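Local structure of cytochrome c-552 (Thiobacillus ferrooxidans, 1H1O) at residues A[18-23]-A[30-35]; A[36-41]-A[88-93]; A[42-47]-A[75-80]. The protein carries electrons in the bacterial periplasm as a diheme, high-potential c-type cytochrome of the cytochrome c4 kind. One frame throughout, in Å; residues are numbered along the deposited sequence.

Contact 1. Residues A[18-23]-A[30-35]. With HEM (protoporphyrin IX containing Fe), chain D.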
loop_
_atom_site.group_PDB
_atom_site.type_symbol
_atom_site.label_atom_id
_atom_site.label_comp_id
_atom_site.label_asym_id
_atom_site.label_seq_id
_atom_site.Cartn_x
_atom_site.Cartn_y
_atom_site.Cartn_z
ATOM N N VAL A 18 -15.457 -7.905 2.641
ATOM C CA VAL A 18 -15.738 -8.035 4.063
ATOM C C VAL A 18 -14.640 -7.236 4.758
ATOM O O VAL A 18 -14.897 -6.431 5.649
ATOM C CB VAL A 18 -15.657 -9.489 4.546
ATOM C CG1 VAL A 18 -15.786 -9.529 6.048
ATOM C CG2 VAL A 18 -16.744 -10.317 3.901
ATOM N N CYS A 19 -13.408 -7.439 4.315
ATOM C CA CYS A 19 -12.281 -6.736 4.916
ATOM C C CYS A 19 -11.874 -5.444 4.248
ATOM O O CYS A 19 -11.633 -4.452 4.937
ATOM C CB CYS A 19 -11.078 -7.649 4.965
ATOM S SG CYS A 19 -11.465 -9.107 5.856
ATOM N N HIS A 20 -11.786 -5.461 2.918
ATOM C CA HIS A 20 -11.366 -4.281 2.164
ATOM C C HIS A 20 -12.439 -3.228 2.045
ATOM O O HIS A 20 -12.276 -2.223 1.349
ATOM C CB HIS A 20 -10.873 -4.688 0.780
ATOM C CG HIS A 20 -9.587 -5.446 0.816
ATOM N ND1 HIS A 20 -8.374 -4.835 1.052
ATOM C CD2 HIS A 20 -9.333 -6.772 0.726
ATOM C CE1 HIS A 20 -7.426 -5.755 1.108
ATOM N NE2 HIS A 20 -7.981 -6.940 0.914
ATOM N N GLY A 21 -13.543 -3.455 2.737
ATOM C CA GLY A 21 -14.599 -2.479 2.707
ATOM C C GLY A 21 -15.287 -2.419 1.371
ATOM O O GLY A 21 -14.999 -3.188 0.452
ATOM N N MET A 22 -16.186 -1.457 1.271
ATOM C CA MET A 22 -16.995 -1.275 0.091
ATOM C C MET A 22 -17.185 0.213 -0.144
ATOM O O MET A 22 -16.935 1.021 0.746
ATOM C CB MET A 22 -18.315 -1.987 0.361
ATOM C CG MET A 22 -19.446 -1.751 -0.581
ATOM S SD MET A 22 -20.866 -2.493 0.237
ATOM C CE MET A 22 -21.182 -1.238 1.520
ATOM N N THR A 23 -17.623 0.565 -1.346
ATOM C CA THR A 23 -17.842 1.957 -1.720
ATOM C C THR A 23 -18.185 2.897 -0.562
ATOM O O THR A 23 -17.668 4.014 -0.503
ATOM C CB THR A 23 -18.946 2.069 -2.794
ATOM O OG1 THR A 23 -18.497 1.446 -4.004
ATOM C CG2 THR A 23 -19.284 3.536 -3.072
ATOM N N PRO A 30 -7.083 -0.447 10.054
ATOM C CA PRO A 30 -6.001 0.341 9.445
ATOM C C PRO A 30 -4.990 -0.519 8.655
ATOM O O PRO A 30 -4.436 -0.067 7.644
ATOM C CB PRO A 30 -5.366 1.018 10.644
ATOM C CG PRO A 30 -6.554 1.244 11.547
ATOM C CD PRO A 30 -7.295 -0.060 11.459
ATOM N N ILE A 31 -4.771 -1.756 9.096
ATOM C CA ILE A 31 -3.827 -2.645 8.422
ATOM C C ILE A 31 -4.361 -3.292 7.154
ATOM O O ILE A 31 -3.632 -4.008 6.476
ATOM C CB ILE A 31 -3.368 -3.768 9.336
ATOM C CG1 ILE A 31 -4.593 -4.418 9.986
ATOM C CG2 ILE A 31 -2.367 -3.234 10.330
ATOM C CD1 ILE A 31 -4.313 -5.706 10.711
ATOM N N VAL A 32 -5.637 -3.085 6.850
ATOM C CA VAL A 32 -6.198 -3.637 5.623
ATOM C C VAL A 32 -6.170 -2.462 4.673
ATOM O O VAL A 32 -6.847 -1.463 4.879
ATOM C CB VAL A 32 -7.642 -4.122 5.775
ATOM C CG1 VAL A 32 -8.145 -4.622 4.427
ATOM C CG2 VAL A 32 -7.712 -5.254 6.788
ATOM N N PRO A 33 -5.371 -2.564 3.616
ATOM C CA PRO A 33 -5.272 -1.469 2.658
ATOM C C PRO A 33 -6.481 -1.317 1.782
ATOM O O PRO A 33 -7.187 -2.292 1.481
ATOM C CB PRO A 33 -4.044 -1.841 1.850
ATOM C CG PRO A 33 -4.201 -3.325 1.737
ATOM C CD PRO A 33 -4.613 -3.735 3.153
ATOM N N ARG A 34 -6.718 -0.075 1.385
ATOM C CA ARG A 34 -7.797 0.236 0.475
ATOM C C ARG A 34 -7.265 -0.280 -0.855
ATOM O O ARG A 34 -6.056 -0.294 -1.080
ATOM C CB ARG A 34 -8.024 1.747 0.446
ATOM C CG ARG A 34 -8.506 2.252 1.801
ATOM C CD ARG A 34 -8.671 3.747 1.843
ATOM N NE ARG A 34 -9.126 4.158 3.166
ATOM C CZ ARG A 34 -8.540 5.098 3.897
ATOM N NH1 ARG A 34 -7.465 5.723 3.428
ATOM N NH2 ARG A 34 -9.035 5.422 5.084
ATOM N N LEU A 35 -8.159 -0.718 -1.727
ATOM C CA LEU A 35 -7.754 -1.266 -3.012
ATOM C C LEU A 35 -8.235 -0.455 -4.196
ATOM O O LEU A 35 -7.693 -0.584 -5.297
ATOM C CB LEU A 35 -8.280 -2.691 -3.148
ATOM C CG LEU A 35 -7.899 -3.605 -1.988
ATOM C CD1 LEU A 35 -8.427 -5.020 -2.257
ATOM C CD2 LEU A 35 -6.386 -3.598 -1.828
HETATM C CHA HEM D . -3.881 -6.823 1.316
HETATM C CHB HEM D . -6.473 -8.319 -2.437
HETATM C CHC HEM D . -9.538 -10.478 0.591
HETATM C CHD HEM D . -7.042 -8.904 4.318
HETATM C C1A HEM D . -4.309 -7.035 0.004
HETATM C C2A HEM D . -3.628 -6.580 -1.191
HETATM C C3A HEM D . -4.367 -7.001 -2.255
HETATM C C4A HEM D . -5.493 -7.714 -1.689
HETATM C CMA HEM D . -4.127 -6.816 -3.733
HETATM C CAA HEM D . -2.340 -5.793 -1.211
HETATM C CBA HEM D . -2.571 -4.268 -1.305
HETATM C CGA HEM D . -1.396 -3.481 -1.298
HETATM O O1A HEM D . -1.586 -2.217 -1.192
HETATM O O2A HEM D . -0.240 -3.946 -1.378
HETATM C C1B HEM D . -7.535 -9.039 -1.927
HETATM C C2B HEM D . -8.513 -9.694 -2.763
HETATM C C3B HEM D . -9.368 -10.333 -1.914
HETATM C C4B HEM D . -8.918 -10.026 -0.567
HETATM C CMB HEM D . -8.494 -9.647 -4.280
HETATM C CAB HEM D . -10.555 -11.207 -2.229
HETATM C CBB HEM D . -10.221 -12.490 -3.040
HETATM C C1C HEM D . -9.142 -10.233 1.870
HETATM C C2C HEM D . -9.810 -10.728 3.049
HETATM C C3C HEM D . -9.077 -10.276 4.098
HETATM C C4C HEM D . -8.004 -9.517 3.563
HETATM C CMC HEM D . -11.052 -11.576 3.002
HETATM C CAC HEM D . -9.280 -10.501 5.606
HETATM C CBC HEM D . -9.328 -12.004 6.012
HETATM C C1D HEM D . -5.957 -8.188 3.834
HETATM C C2D HEM D . -4.947 -7.596 4.690
HETATM C C3D HEM D . -4.057 -7.043 3.846
HETATM C C4D HEM D . -4.536 -7.263 2.482
HETATM C CMD HEM D . -4.959 -7.667 6.198
HETATM C CAD HEM D . -2.776 -6.345 4.153
HETATM C CBD HEM D . -1.760 -7.555 4.501
HETATM C CGD HEM D . -0.389 -7.299 4.356
HETATM O O1D HEM D . 0.125 -6.384 5.026
HETATM O O2D HEM D . 0.341 -8.002 3.600
HETATM N NA HEM D . -5.437 -7.720 -0.311
HETATM N NB HEM D . -7.788 -9.243 -0.584
HETATM N NC HEM D . -8.030 -9.483 2.209
HETATM N ND HEM D . -5.693 -7.972 2.507
HETATM FE FE HEM D . -6.756 -8.582 0.970
#

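Contact 2. Residues A[36-41]-A[88-93]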
loop_
_atom_site.group_PDB
_atom_site.type_symbol
_atom_site.label_atom_id
_atom_site.label_comp_id
_atom_site.label_asym_id
_atom_site.label_seq_id
_atom_site.Cartn_x
_atom_site.Cartn_y
_atom_site.Cartn_z
ATOM N N ALA A 36 -9.266 0.354 -3.969
ATOM C CA ALA A 36 -9.847 1.187 -5.013
ATOM C C ALA A 36 -8.806 2.011 -5.791
ATOM O O ALA A 36 -8.025 2.770 -5.210
ATOM C CB ALA A 36 -10.893 2.116 -4.406
ATOM N N GLY A 37 -8.794 1.844 -7.106
ATOM C CA GLY A 37 -7.873 2.610 -7.923
ATOM C C GLY A 37 -6.429 2.159 -7.927
ATOM O O GLY A 37 -5.597 2.774 -8.595
ATOM N N GLN A 38 -6.108 1.101 -7.186
ATOM C CA GLN A 38 -4.736 0.612 -7.168
ATOM C C GLN A 38 -4.495 0.103 -8.589
ATOM O O GLN A 38 -5.418 -0.397 -9.237
ATOM C CB GLN A 38 -4.581 -0.520 -6.154
ATOM C CG GLN A 38 -3.135 -0.931 -5.886
ATOM C CD GLN A 38 -2.242 0.270 -5.574
ATOM O OE1 GLN A 38 -1.619 0.838 -6.470
ATOM N NE2 GLN A 38 -2.207 0.678 -4.303
ATOM N N HIS A 39 -3.272 0.235 -9.082
ATOM C CA HIS A 39 -2.974 -0.196 -10.442
ATOM C C HIS A 39 -3.086 -1.704 -10.625
ATOM O O HIS A 39 -2.706 -2.487 -9.750
ATOM C CB HIS A 39 -1.590 0.306 -10.843
ATOM C CG HIS A 39 -1.430 1.780 -10.662
ATOM N ND1 HIS A 39 -2.232 2.695 -11.310
ATOM C CD2 HIS A 39 -0.615 2.498 -9.852
ATOM C CE1 HIS A 39 -1.921 3.913 -10.904
ATOM N NE2 HIS A 39 -0.943 3.821 -10.019
ATOM N N LYS A 40 -3.633 -2.094 -11.772
ATOM C CA LYS A 40 -3.851 -3.492 -12.108
ATOM C C LYS A 40 -2.622 -4.363 -11.884
ATOM O O LYS A 40 -2.654 -5.314 -11.107
ATOM C CB LYS A 40 -4.326 -3.609 -13.564
ATOM C CG LYS A 40 -5.718 -3.014 -13.806
ATOM C CD LYS A 40 -6.202 -3.204 -15.245
ATOM C CE LYS A 40 -5.588 -2.187 -16.206
ATOM N NZ LYS A 40 -6.084 -0.808 -15.928
ATOM N N SER A 41 -1.538 -4.037 -12.573
ATOM C CA SER A 41 -0.313 -4.807 -12.445
ATOM C C SER A 41 0.111 -4.936 -10.994
ATOM O O SER A 41 0.624 -5.970 -10.590
ATOM C CB SER A 41 0.804 -4.144 -13.241
ATOM O OG SER A 41 0.813 -2.753 -12.968
ATOM N N PRO A 88 -15.202 5.748 -5.447
ATOM C CA PRO A 88 -14.066 6.654 -5.651
ATOM C C PRO A 88 -12.768 5.942 -5.290
ATOM O O PRO A 88 -12.746 5.121 -4.369
ATOM C CB PRO A 88 -14.348 7.804 -4.675
ATOM C CG PRO A 88 -15.782 7.587 -4.210
ATOM C CD PRO A 88 -15.933 6.103 -4.221
ATOM N N PRO A 89 -11.675 6.229 -6.023
ATOM C CA PRO A 89 -10.388 5.590 -5.723
ATOM C C PRO A 89 -10.062 5.850 -4.256
ATOM O O PRO A 89 -10.607 6.778 -3.667
ATOM C CB PRO A 89 -9.419 6.283 -6.678
ATOM C CG PRO A 89 -10.100 7.614 -6.975
ATOM C CD PRO A 89 -11.536 7.190 -7.128
ATOM N N MET A 90 -9.189 5.038 -3.669
ATOM C CA MET A 90 -8.843 5.196 -2.257
ATOM C C MET A 90 -8.618 6.655 -1.879
ATOM O O MET A 90 -7.800 7.352 -2.485
ATOM C CB MET A 90 -7.613 4.367 -1.912
ATOM C CG MET A 90 -6.370 4.779 -2.634
ATOM S SD MET A 90 -5.078 3.607 -2.259
ATOM C CE MET A 90 -5.618 2.156 -3.240
ATOM N N GLN A 91 -9.357 7.103 -0.868
ATOM C CA GLN A 91 -9.286 8.481 -0.410
ATOM C C GLN A 91 -9.081 8.584 1.081
ATOM O O GLN A 91 -9.386 7.667 1.831
ATOM C CB GLN A 91 -10.588 9.222 -0.696
ATOM C CG GLN A 91 -11.012 9.356 -2.128
ATOM C CD GLN A 91 -12.101 10.395 -2.246
ATOM O OE1 GLN A 91 -12.981 10.468 -1.391
ATOM N NE2 GLN A 91 -12.049 11.210 -3.295
ATOM N N SER A 92 -8.589 9.736 1.506
ATOM C CA SER A 92 -8.398 9.976 2.919
ATOM C C SER A 92 -9.754 9.768 3.586
ATOM O O SER A 92 -10.796 10.101 3.015
ATOM C CB SER A 92 -7.930 11.410 3.154
ATOM O OG SER A 92 -8.060 11.747 4.526
ATOM N N SER A 93 -9.739 9.209 4.786
ATOM C CA SER A 93 -10.966 8.975 5.526
ATOM C C SER A 93 -11.409 10.284 6.168
ATOM O O SER A 93 -12.587 10.469 6.483
ATOM C CB SER A 93 -10.724 7.936 6.617
ATOM O OG SER A 93 -9.744 8.392 7.537
#

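Contact 3. Residues A[42-47]-A[75-80]. With HEM (protoporphyrin IX containing Fe), chain D.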
loop_
_atom_site.group_PDB
_atom_site.type_symbol
_atom_site.label_atom_id
_atom_site.label_comp_id
_atom_site.label_asym_id
_atom_site.label_seq_id
_atom_site.Cartn_x
_atom_site.Cartn_y
_atom_site.Cartn_z
ATOM N N TYR A 42 -0.083 -3.891 -10.208
ATOM C CA TYR A 42 0.316 -3.987 -8.817
ATOM C C TYR A 42 -0.567 -4.992 -8.071
ATOM O O TYR A 42 -0.063 -5.920 -7.420
ATOM C CB TYR A 42 0.226 -2.637 -8.117
ATOM C CG TYR A 42 0.636 -2.763 -6.672
ATOM C CD1 TYR A 42 1.978 -2.875 -6.326
ATOM C CD2 TYR A 42 -0.316 -2.815 -5.653
ATOM C CE1 TYR A 42 2.366 -3.035 -5.016
ATOM C CE2 TYR A 42 0.064 -2.968 -4.328
ATOM C CZ TYR A 42 1.411 -3.076 -4.017
ATOM O OH TYR A 42 1.829 -3.189 -2.716
ATOM N N MET A 43 -1.879 -4.790 -8.170
ATOM C CA MET A 43 -2.853 -5.662 -7.515
ATOM C C MET A 43 -2.516 -7.084 -7.886
ATOM O O MET A 43 -2.399 -7.972 -7.035
ATOM C CB MET A 43 -4.268 -5.358 -8.017
ATOM C CG MET A 43 -4.806 -3.998 -7.659
ATOM S SD MET A 43 -5.018 -3.830 -5.880
ATOM C CE MET A 43 -6.728 -4.513 -5.669
ATOM N N GLU A 44 -2.356 -7.284 -9.186
ATOM C CA GLU A 44 -2.061 -8.587 -9.741
ATOM C C GLU A 44 -0.800 -9.160 -9.132
ATOM O O GLU A 44 -0.774 -10.324 -8.732
ATOM C CB GLU A 44 -1.899 -8.460 -11.247
ATOM C CG GLU A 44 -2.350 -9.658 -12.041
ATOM C CD GLU A 44 -2.163 -9.434 -13.526
ATOM O OE1 GLU A 44 -1.018 -9.595 -14.001
ATOM O OE2 GLU A 44 -3.151 -9.078 -14.211
ATOM N N ALA A 45 0.255 -8.345 -9.067
ATOM C CA ALA A 45 1.516 -8.812 -8.500
ATOM C C ALA A 45 1.321 -9.241 -7.049
ATOM O O ALA A 45 1.785 -10.306 -6.649
ATOM C CB ALA A 45 2.571 -7.721 -8.580
ATOM N N GLN A 46 0.625 -8.421 -6.264
ATOM C CA GLN A 46 0.404 -8.761 -4.864
ATOM C C GLN A 46 -0.370 -10.059 -4.712
ATOM O O GLN A 46 0.067 -10.970 -4.018
ATOM C CB GLN A 46 -0.323 -7.633 -4.139
ATOM C CG GLN A 46 0.465 -6.347 -4.108
ATOM C CD GLN A 46 1.959 -6.579 -3.968
ATOM O OE1 GLN A 46 2.743 -6.185 -4.839
ATOM N NE2 GLN A 46 2.362 -7.226 -2.878
ATOM N N LEU A 47 -1.512 -10.158 -5.376
ATOM C CA LEU A 47 -2.311 -11.371 -5.290
ATOM C C LEU A 47 -1.519 -12.616 -5.665
ATOM O O LEU A 47 -1.676 -13.663 -5.036
ATOM C CB LEU A 47 -3.550 -11.252 -6.166
ATOM C CG LEU A 47 -4.603 -10.318 -5.569
ATOM C CD1 LEU A 47 -5.685 -10.070 -6.609
ATOM C CD2 LEU A 47 -5.176 -10.920 -4.272
ATOM N N LYS A 75 -8.971 -15.069 -12.046
ATOM C CA LYS A 75 -9.604 -14.275 -10.998
ATOM C C LYS A 75 -8.675 -13.175 -10.537
ATOM O O LYS A 75 -9.099 -12.032 -10.354
ATOM C CB LYS A 75 -9.997 -15.152 -9.806
ATOM C CG LYS A 75 -11.504 -15.297 -9.617
ATOM C CD LYS A 75 -12.147 -16.177 -10.698
ATOM C CE LYS A 75 -12.237 -15.497 -12.067
ATOM N NZ LYS A 75 -12.667 -16.467 -13.118
ATOM N N ILE A 76 -7.408 -13.519 -10.341
ATOM C CA ILE A 76 -6.441 -12.520 -9.914
ATOM C C ILE A 76 -6.580 -11.329 -10.839
ATOM O O ILE A 76 -6.780 -10.206 -10.393
ATOM C CB ILE A 76 -5.009 -13.071 -9.969
ATOM C CG1 ILE A 76 -4.807 -14.039 -8.803
ATOM C CG2 ILE A 76 -3.997 -11.930 -9.913
ATOM C CD1 ILE A 76 -3.438 -14.668 -8.745
ATOM N N THR A 77 -6.513 -11.584 -12.137
ATOM C CA THR A 77 -6.640 -10.514 -13.118
ATOM C C THR A 77 -8.007 -9.842 -13.060
ATOM O O THR A 77 -8.122 -8.618 -13.164
ATOM C CB THR A 77 -6.419 -11.054 -14.535
ATOM O OG1 THR A 77 -5.106 -11.624 -14.621
ATOM C CG2 THR A 77 -6.571 -9.928 -15.568
ATOM N N ALA A 78 -9.048 -10.649 -12.901
ATOM C CA ALA A 78 -10.401 -10.114 -12.840
ATOM C C ALA A 78 -10.519 -9.148 -11.671
ATOM O O ALA A 78 -11.021 -8.031 -11.808
ATOM C CB ALA A 78 -11.405 -11.256 -12.688
ATOM N N LEU A 79 -10.051 -9.597 -10.517
ATOM C CA LEU A 79 -10.097 -8.791 -9.309
ATOM C C LEU A 79 -9.241 -7.546 -9.453
ATOM O O LEU A 79 -9.689 -6.432 -9.156
ATOM C CB LEU A 79 -9.615 -9.621 -8.123
ATOM C CG LEU A 79 -10.536 -10.794 -7.783
ATOM C CD1 LEU A 79 -9.919 -11.646 -6.694
ATOM C CD2 LEU A 79 -11.886 -10.241 -7.350
ATOM N N ALA A 80 -8.008 -7.738 -9.908
ATOM C CA ALA A 80 -7.089 -6.623 -10.090
ATOM C C ALA A 80 -7.805 -5.543 -10.887
ATOM O O ALA A 80 -7.781 -4.359 -10.533
ATOM C CB ALA A 80 -5.849 -7.089 -10.836
HETATM C CHA HEM D . -3.881 -6.823 1.316
HETATM C CHB HEM D . -6.473 -8.319 -2.437
HETATM C CHC HEM D . -9.538 -10.478 0.591
HETATM C CHD HEM D . -7.042 -8.904 4.318
HETATM C C1A HEM D . -4.309 -7.035 0.004
HETATM C C2A HEM D . -3.628 -6.580 -1.191
HETATM C C3A HEM D . -4.367 -7.001 -2.255
HETATM C C4A HEM D . -5.493 -7.714 -1.689
HETATM C CMA HEM D . -4.127 -6.816 -3.733
HETATM C CAA HEM D . -2.340 -5.793 -1.211
HETATM C CBA HEM D . -2.571 -4.268 -1.305
HETATM C CGA HEM D . -1.396 -3.481 -1.298
HETATM O O1A HEM D . -1.586 -2.217 -1.192
HETATM O O2A HEM D . -0.240 -3.946 -1.378
HETATM C C1B HEM D . -7.535 -9.039 -1.927
HETATM C C2B HEM D . -8.513 -9.694 -2.763
HETATM C C3B HEM D . -9.368 -10.333 -1.914
HETATM C C4B HEM D . -8.918 -10.026 -0.567
HETATM C CMB HEM D . -8.494 -9.647 -4.280
HETATM C CAB HEM D . -10.555 -11.207 -2.229
HETATM C CBB HEM D . -10.221 -12.490 -3.040
HETATM C C1C HEM D . -9.142 -10.233 1.870
HETATM C C2C HEM D . -9.810 -10.728 3.049
HETATM C C3C HEM D . -9.077 -10.276 4.098
HETATM C C4C HEM D . -8.004 -9.517 3.563
HETATM C CMC HEM D . -11.052 -11.576 3.002
HETATM C CAC HEM D . -9.280 -10.501 5.606
HETATM C CBC HEM D . -9.328 -12.004 6.012
HETATM C C1D HEM D . -5.957 -8.188 3.834
HETATM C C2D HEM D . -4.947 -7.596 4.690
HETATM C C3D HEM D . -4.057 -7.043 3.846
HETATM C C4D HEM D . -4.536 -7.263 2.482
HETATM C CMD HEM D . -4.959 -7.667 6.198
HETATM C CAD HEM D . -2.776 -6.345 4.153
HETATM C CBD HEM D . -1.760 -7.555 4.501
HETATM C CGD HEM D . -0.389 -7.299 4.356
HETATM O O1D HEM D . 0.125 -6.384 5.026
HETATM O O2D HEM D . 0.341 -8.002 3.600
HETATM N NA HEM D . -5.437 -7.720 -0.311
HETATM N NB HEM D . -7.788 -9.243 -0.584
HETATM N NC HEM D . -8.030 -9.483 2.209
HETATM N ND HEM D . -5.693 -7.972 2.507
HETATM FE FE HEM D . -6.756 -8.582 0.970
#

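Contact 1. Residues A[18-23]-A[30-35]
The imidazole of His20 lies between two aliphatic side chains: Leu35 CD1 sits over the centre of one face, 3.3 Å from the ring centroid, and Val32 CG1 covers the opposite face less squarely, 3.8 Å from the centroid. Both are CH-pi contacts, the valine's being 30° off the ring normal. Two edges of the ring are used in polar fashion. His20 NE2 binds the haem iron at 2.0 Å, while His20 ND1 donates to Pro33 O at 2.8 Å. That acceptor lies in the ring plane, and the nitrogen approaches nearly along the C=O axis, so the bond fixes how the imidazole is rotated about its link to the metal. It also gives the buried N-H a partner, and would probably make NE2 a somewhat stronger donor to the iron. Val32 reaches the ring because its CG1 is anti to the backbone N (chi1 178°), which also turns CG2 to the haem methyl CMD. Pro33 continues the wall on the same side of the haem, its CD 3.3 Å from haem CAD. An alanine in place of Leu35 would remove the methyl over the imidazole and is likely to leave that face without its apolar cover, so that Val32 on the other face and the bonds of ND1 and NE2 would have to hold the ring. Met64 SD is the second axial ligand of the iron. Cys16, Cys19 and His20 form a CXXCH sequence, and this histidine, steered by a proline carbonyl, is the proximal ligand arrangement of class I cytochromes c.

Contact 2. Residues A[36-41]-A[88-93]
Met90 lays its thioether across the side chain of Gln38 at a slant, its CE methyl coming to 3.9 Å from Gln38 NE2. The first torsion of Met90 (chi1 63°) sets CG between the backbone N and the carbonyl carbon, and a bend at the sulfur folds CE back over the other segment, 3.2 Å from Ala36 O. That same carbonyl oxygen accepts the backbone N-H of Met90, with Met90 N to Ala36 O at 3.0 Å. The bond is almost straight at hydrogen (176°), yet the donor stands well above the carbonyl plane. Ala36 points its methyl at segment 88-93, where CB meets Pro88 O at 3.5 Å. Gly37 passes close to the ring of Pro89 with a positive phi; a CB on it would collide with Pro89 CB. Gln38 OE1 accepts two backbone N-H groups, that of Arg135 outside the contact and that of the next residue, His39, at 3.1 Å from His39 N. Chemically, then, the two loops are joined by one backbone hydrogen bond padded with apolar carbon, while the glutamine oxygen, through Arg135, links this loop to the half of the chain that carries the second haem.

Contact 3. Residues A[42-47]-A[75-80]
One wall of the first haem's pocket is built by two helices, 40-51 and 73-85, that meet through Met43, Glu44 and Leu47 on one side and Ile76, Thr77, Leu79 and Ala80 on the other. Their local axes run 8.5 Å apart at 140°, closer to antiparallel than to perpendicular. The backbones come nearest where the small Ala80 faces Met43, whose CB lies 3.7 Å from Ala80 CB. Further along, the CG2 branch of Ile76 fits between two neighbours: it touches Glu44 CG, the two side chains crossing at about a right angle, and it reaches Leu47 CB at 3.8 Å. This all-helical packing around a haem belongs to the cytochrome c fold, and both helices belong to the first of the protein's two cytochrome c units. Leu47 serves both partners, for its CD1 rests against Leu79 CB at 4.2 Å while CD2 comes to 3.4 Å from the haem meso carbon CHB. Leu79 sends CD1 to the haem methyl CMB, also at 3.4 Å. Met43, bent at both CG and SD, curls its sulfur toward the methyl CMA. On the outer side, Glu44 stretches beyond CG alongside Thr77, bringing OE2 to 3.2 Å from Thr77 OG1; this polar pairing is not settled, because the hydroxyl also has Ser73 O within its own helix. With CG anti to the backbone N (chi1 180°), Tyr42 swings its ring off the helix interface toward the propionate, and its OH donates to haem O2A at 2.6 Å, with the carboxylate carbon CGA in the plane of the phenol ring. Gln46 CG packs over one face of that ring, and Arg156 is hydrogen-bonded to the same hydroxyl.

How the contacts relate
Contacts 1 and 3 are buried and touch the same haem: contact 1 supplies an axial ligand and aligns it through a loop carbonyl, whereas contact 3 packs helix against helix beside the macrocycle's rim. Contact 2 is only partly buried and lies farther from the iron; a backbone bond and apolar carbon hold its loops together. Contacts 2 and 3 share helix 40-51, and Gln38 CB lies 3.4 Å from Met43 SD. Leu35 ties contact 1 to contact 3, its CB packing on Met43 CE at 3.5 Å. Between contacts 1 and 2, Met90 CE reaches Arg34 O at 3.3 Å, so all three adjoin.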